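Local coordinates for Nitrate/nitrite sensor protein NarX (Escherichia coli K12, PDB 3EZI) that senses nitrate and nitrite with this periplasmic domain, signalling nitrate availability to NarL and that of both ions to NarP, at residues A[57-60]-A[61-64]. Numbering follows the deposited sequence.
Sequences QLQG and LQDY
Gln62 lays its extended side chain across Leu58, one helical turn earlier, and this i to i+4 pair carries most of the side-chain contact. Its NE2 lies 3.8 Å from Leu58 CG and almost as near to both methyls, so the amide end rests against the branched end of Leu58. The aliphatic part follows: CG passes 3.3 Å from Leu58 O, the same carbonyl that accepts the backbone N-H of Gln62 at 3.0 Å. The other branch of the amide, OE1, sits 3.5 Å from Gln59 CA. With CG anti to its own carbonyl carbon (chi1 -67°) and the chain extended beyond, Gln62 reaches toward the start of the helix. Four successive i to i+4 backbone bonds, from Leu61 N to Gln57 O through Tyr64 N to Gly60 O, make this regular alpha-helix, part of helix 55-75, the third helix of the four-helix bundle of the sensor domain, whose second helix is split into 30-40 and 43-52. Asp63 shares the outer side with Gln59; its CG comes 3.1 Å from Gln59 O, an approach of carboxylate to carbonyl without a bond. On another face, Leu61 lays CG 3.8 Å from Gln57 O. Further out, Gln62 NE2 is hydrogen-bonded to Ala40 O, at the end of helix 30-40; an alanine in place of Gln62 would probably leave that carbonyl without this donor and uncover one flank of Leu58. Leu58 itself packs on Leu45, Thr46 and Ala49 of helix 43-52, whereas Leu61 and Tyr64 meet Phe89 of helix 82-99, and Tyr64 OH hydrogen-bonds Asp85 O.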
loop_
_atom_site.group_PDB
_atom_site.type_symbol
_atom_site.label_atom_id
_atom_site.label_comp_id
_atom_site.label_asym_id
_atom_site.label_seq_id
_atom_site.Cartn_x
_atom_site.Cartn_y
_atom_site.Cartn_z
ATOM N N GLN A 57 -1.469 -9.213 -9.129
ATOM C CA GLN A 57 -1.205 -7.801 -9.005
ATOM C C GLN A 57 -1.168 -7.404 -7.531
ATOM O O GLN A 57 -0.329 -6.577 -7.129
ATOM C CB GLN A 57 -2.277 -7.011 -9.746
ATOM C CG GLN A 57 -2.143 -5.536 -9.597
ATOM C CD GLN A 57 -2.247 -4.852 -10.933
ATOM O OE1 GLN A 57 -3.268 -4.946 -11.622
ATOM N NE2 GLN A 57 -1.177 -4.171 -11.322
ATOM N N LEU A 58 -2.070 -7.977 -6.738
ATOM C CA LEU A 58 -2.083 -7.698 -5.293
ATOM C C LEU A 58 -0.803 -8.247 -4.641
ATOM O O LEU A 58 -0.160 -7.562 -3.841
ATOM C CB LEU A 58 -3.282 -8.359 -4.609
ATOM C CG LEU A 58 -3.291 -8.203 -3.080
ATOM C CD1 LEU A 58 -3.128 -6.707 -2.673
ATOM C CD2 LEU A 58 -4.618 -8.776 -2.519
ATOM N N GLN A 59 -0.456 -9.494 -4.952
ATOM C CA GLN A 59 0.769 -10.079 -4.376
ATOM C C GLN A 59 2.005 -9.229 -4.767
ATOM O O GLN A 59 2.963 -9.079 -3.981
ATOM C CB GLN A 59 0.902 -11.558 -4.834
ATOM C CG GLN A 59 -0.211 -12.470 -4.261
ATOM C CD GLN A 59 -0.158 -13.921 -4.765
ATOM O OE1 GLN A 59 0.287 -14.191 -5.886
ATOM N NE2 GLN A 59 -0.627 -14.857 -3.936
ATOM N N GLY A 60 1.996 -8.683 -5.987
ATOM C CA GLY A 60 3.086 -7.830 -6.439
ATOM C C GLY A 60 3.221 -6.550 -5.603
ATOM O O GLY A 60 4.347 -6.083 -5.318
ATOM N N LEU A 61 2.082 -5.942 -5.249
ATOM C CA LEU A 61 2.110 -4.753 -4.428
ATOM C C LEU A 61 2.605 -5.068 -3.026
ATOM O O LEU A 61 3.273 -4.248 -2.377
ATOM C CB LEU A 61 0.694 -4.151 -4.314
ATOM C CG LEU A 61 0.302 -3.211 -5.440
ATOM C CD1 LEU A 61 -1.222 -3.027 -5.422
ATOM C CD2 LEU A 61 1.009 -1.884 -5.278
ATOM N N GLN A 62 2.208 -6.232 -2.530
ATOM C CA GLN A 62 2.610 -6.663 -1.195
ATOM C C GLN A 62 4.111 -6.894 -1.165
ATOM O O GLN A 62 4.778 -6.569 -0.182
ATOM C CB GLN A 62 1.862 -7.957 -0.794
ATOM C CG GLN A 62 0.311 -7.731 -0.603
ATOM C CD GLN A 62 -0.451 -9.027 -0.431
ATOM O OE1 GLN A 62 0.011 -10.069 -0.914
ATOM N NE2 GLN A 62 -1.609 -8.985 0.251
ATOM N N ASP A 63 4.618 -7.527 -2.211
ATOM C CA ASP A 63 6.062 -7.782 -2.346
ATOM C C ASP A 63 6.834 -6.466 -2.410
ATOM O O ASP A 63 7.893 -6.347 -1.784
ATOM C CB ASP A 63 6.392 -8.586 -3.632
ATOM C CG ASP A 63 5.920 -10.018 -3.576
ATOM O OD1 ASP A 63 5.538 -10.499 -2.477
ATOM O OD2 ASP A 63 5.945 -10.653 -4.678
ATOM N N TYR A 64 6.323 -5.489 -3.178
ATOM C CA TYR A 64 6.996 -4.190 -3.281
ATOM C C TYR A 64 6.987 -3.500 -1.904
ATOM O O TYR A 64 7.996 -2.942 -1.445
ATOM C CB TYR A 64 6.281 -3.327 -4.335
ATOM C CG TYR A 64 6.888 -1.947 -4.524
ATOM C CD1 TYR A 64 7.967 -1.761 -5.380
ATOM C CD2 TYR A 64 6.366 -0.839 -3.866
ATOM C CE1 TYR A 64 8.508 -0.505 -5.590
ATOM C CE2 TYR A 64 6.903 0.425 -4.060
ATOM C CZ TYR A 64 7.974 0.576 -4.930
ATOM O OH TYR A 64 8.498 1.837 -5.153
#